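PDB 3CKY: 2-(hydroxymethyl)glutarate dehydrogenase from Eubacterium barkeri, which catalyses the NADH-dependent reduction of 2-formylglutarate to (S)-2-hydroxymethylglutarate, a step in the bacterial fermentation of nicotinate. Local coordinates for residues A[136-141]-A[155-160]. Numbering follows the deposited sequence.
Sequences LTIMVG and SVIGKD
I138 N donates to D160 O at 2.9 Å with an N-H...O angle of 166°. This bond belongs to the parallel pairing that closes a beta-alpha-beta unit of the Rossmann-type domain, in which helix 144-157 links strand 136-141 to strand 158-165; further along, I138 and V140 bond to Y162. K159 N donates to L136 O at 2.8 Å, a more bent bond (148°) at the turn out of the helix. The tightly packed side is apolar and buried. I138 CD1 lies anti to CA (chi2 -178°), which carries the methyl out to I157 at the end of the helix. The two side chains cross at nearly a right angle, with I138 CD1 3.9 Å from I157 CG1, and M19 and L23 of helix 16-25 also pack on I157. G158 leaves the helical conformation here, and its bare CA lies 3.2 Å from L136 O. The other flank, formed by the partly exposed T137 and D160, is polar and hydrated. T137 CG2 rests 3.6 Å from the backbone D160 O, while between the side chains T137 OG1 stays 3.9 Å from D160 CB. D160 OD2 forms a salt bridge with K211 NZ of the second subunit. A water bridges T137 OG1 (2.9 Å) and D160 N, from which it accepts at 3.0 Å.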
ATOM      1  N   LEU A 136       5.194 -32.838  15.123  1.00 62.32           N
ATOM      2  CA  LEU A 136       4.850 -31.420  15.037  1.00 62.19           C
ATOM      3  C   LEU A 136       5.931 -30.526  15.635  1.00 61.95           C
ATOM      4  O   LEU A 136       6.538 -30.870  16.654  1.00 61.92           O
ATOM      5  CB  LEU A 136       3.535 -31.139  15.781  1.00 62.17           C
ATOM      6  CG  LEU A 136       2.238 -31.634  15.151  1.00 62.28           C
ATOM      7  CD1 LEU A 136       1.092 -31.408  16.125  1.00 61.94           C
ATOM      8  CD2 LEU A 136       1.974 -30.948  13.818  1.00 61.74           C
ATOM      9  N   THR A 137       6.162 -29.379  15.002  1.00 61.74           N
ATOM     10  CA  THR A 137       6.964 -28.320  15.616  1.00 61.81           C
ATOM     11  C   THR A 137       6.021 -27.457  16.422  1.00 61.64           C
ATOM     12  O   THR A 137       4.997 -27.018  15.915  1.00 61.77           O
ATOM     13  CB  THR A 137       7.718 -27.483  14.574  1.00 61.74           C
ATOM     14  OG1 THR A 137       8.689 -28.316  13.935  1.00 61.45           O
ATOM     15  CG2 THR A 137       8.429 -26.300  15.226  1.00 61.66           C
ATOM     16  N   ILE A 138       6.352 -27.248  17.687  1.00 61.91           N
ATOM     17  CA  ILE A 138       5.486 -26.527  18.609  1.00 61.98           C
ATOM     18  C   ILE A 138       6.223 -25.313  19.159  1.00 62.15           C
ATOM     19  O   ILE A 138       7.304 -25.447  19.735  1.00 62.02           O
ATOM     20  CB  ILE A 138       5.000 -27.439  19.753  1.00 62.12           C
ATOM     21  CG1 ILE A 138       4.271 -28.672  19.169  1.00 62.24           C
ATOM     22  CG2 ILE A 138       4.095 -26.658  20.716  1.00 61.80           C
ATOM     23  CD1 ILE A 138       3.684 -29.635  20.202  1.00 61.87           C
ATOM     24  N   MET A 139       5.631 -24.132  18.967  1.00 62.19           N
ATOM     25  CA  MET A 139       6.247 -22.877  19.367  1.00 62.46           C
ATOM     26  C   MET A 139       5.484 -22.319  20.572  1.00 62.42           C
ATOM     27  O   MET A 139       4.318 -21.950  20.457  1.00 62.43           O
ATOM     28  CB  MET A 139       6.231 -21.897  18.194  1.00 62.42           C
ATOM     29  CG  MET A 139       7.058 -22.361  16.968  1.00 62.96           C
ATOM     30  SD  MET A 139       6.288 -22.005  15.342  1.00 64.27           S
ATOM     31  CE  MET A 139       4.830 -23.051  15.466  1.00 64.20           C
ATOM     32  N   VAL A 140       6.162 -22.244  21.721  1.00 62.45           N
ATOM     33  CA  VAL A 140       5.499 -21.979  22.998  1.00 62.40           C
ATOM     34  C   VAL A 140       5.847 -20.616  23.593  1.00 62.46           C
ATOM     35  O   VAL A 140       7.018 -20.258  23.702  1.00 62.57           O
ATOM     36  CB  VAL A 140       5.848 -23.069  24.042  1.00 62.47           C
ATOM     37  CG1 VAL A 140       5.055 -22.848  25.334  1.00 61.76           C
ATOM     38  CG2 VAL A 140       5.576 -24.462  23.476  1.00 61.59           C
ATOM     39  N   GLY A 141       4.808 -19.873  23.968  1.00 62.54           N
ATOM     40  CA  GLY A 141       4.942 -18.622  24.707  1.00 62.60           C
ATOM     41  C   GLY A 141       4.465 -18.848  26.124  1.00 62.64           C
ATOM     42  O   GLY A 141       3.284 -19.081  26.346  1.00 62.66           O
ATOM     43  N   SER A 155       6.204 -33.018  24.302  1.00 63.19           N
ATOM     44  CA  SER A 155       7.204 -33.877  23.667  1.00 63.13           C
ATOM     45  C   SER A 155       6.651 -35.201  23.145  1.00 62.72           C
ATOM     46  O   SER A 155       7.294 -35.842  22.320  1.00 62.27           O
ATOM     47  CB  SER A 155       8.354 -34.144  24.635  1.00 63.22           C
ATOM     48  OG  SER A 155       9.053 -32.935  24.891  1.00 64.11           O
ATOM     49  N   VAL A 156       5.474 -35.610  23.615  1.00 62.54           N
ATOM     50  CA  VAL A 156       4.803 -36.793  23.044  1.00 62.56           C
ATOM     51  C   VAL A 156       4.126 -36.453  21.716  1.00 62.22           C
ATOM     52  O   VAL A 156       4.248 -37.195  20.751  1.00 62.40           O
ATOM     53  CB  VAL A 156       3.784 -37.462  24.025  1.00 62.65           C
ATOM     54  CG1 VAL A 156       2.781 -36.464  24.540  1.00 63.36           C
ATOM     55  CG2 VAL A 156       3.054 -38.604  23.342  1.00 62.56           C
ATOM     56  N   ILE A 157       3.440 -35.316  21.661  1.00 62.01           N
ATOM     57  CA  ILE A 157       2.679 -34.936  20.463  1.00 61.81           C
ATOM     58  C   ILE A 157       3.517 -34.224  19.380  1.00 61.57           C
ATOM     59  O   ILE A 157       3.130 -34.196  18.208  1.00 61.39           O
ATOM     60  CB  ILE A 157       1.448 -34.084  20.834  1.00 62.04           C
ATOM     61  CG1 ILE A 157       1.856 -32.770  21.532  1.00 62.30           C
ATOM     62  CG2 ILE A 157       0.505 -34.900  21.722  1.00 61.51           C
ATOM     63  CD1 ILE A 157       0.727 -31.763  21.664  1.00 61.77           C
ATOM     64  N   GLY A 158       4.659 -33.665  19.774  1.00 61.28           N
ATOM     65  CA  GLY A 158       5.548 -32.963  18.844  1.00 61.06           C
ATOM     66  C   GLY A 158       6.982 -33.437  18.945  1.00 60.73           C
ATOM     67  O   GLY A 158       7.331 -34.165  19.867  1.00 60.60           O
ATOM     68  N   LYS A 159       7.813 -33.023  17.993  1.00 60.27           N
ATOM     69  CA  LYS A 159       9.238 -33.335  18.023  1.00 60.22           C
ATOM     70  C   LYS A 159      10.050 -32.102  18.453  1.00 60.32           C
ATOM     71  O   LYS A 159      10.615 -32.091  19.555  1.00 59.97           O
ATOM     72  CB  LYS A 159       9.691 -33.878  16.663  1.00 60.04           C
ATOM     73  CG  LYS A 159      11.185 -34.159  16.538  1.00 59.92           C
ATOM     74  CD  LYS A 159      11.478 -35.043  15.341  1.00 59.41           C
ATOM     75  CE  LYS A 159      12.934 -35.001  14.982  1.00 58.67           C
ATOM     76  NZ  LYS A 159      13.297 -36.000  13.948  1.00 58.17           N
ATOM     77  N   ASP A 160      10.113 -31.075  17.599  1.00 60.47           N
ATOM     78  CA  ASP A 160      10.828 -29.840  17.944  1.00 60.47           C
ATOM     79  C   ASP A 160       9.932 -28.909  18.750  1.00 60.63           C
ATOM     80  O   ASP A 160       9.044 -28.238  18.200  1.00 60.39           O
ATOM     81  CB  ASP A 160      11.333 -29.133  16.690  1.00 60.70           C
ATOM     82  CG  ASP A 160      12.448 -29.898  15.993  1.00 60.83           C
ATOM     83  OD1 ASP A 160      13.025 -30.805  16.620  1.00 60.40           O
ATOM     84  OD2 ASP A 160      12.752 -29.587  14.819  1.00 62.17           O
TER
HETATM   85  O   HOH W   1       9.341 -30.972  14.747  1.00 46.19           O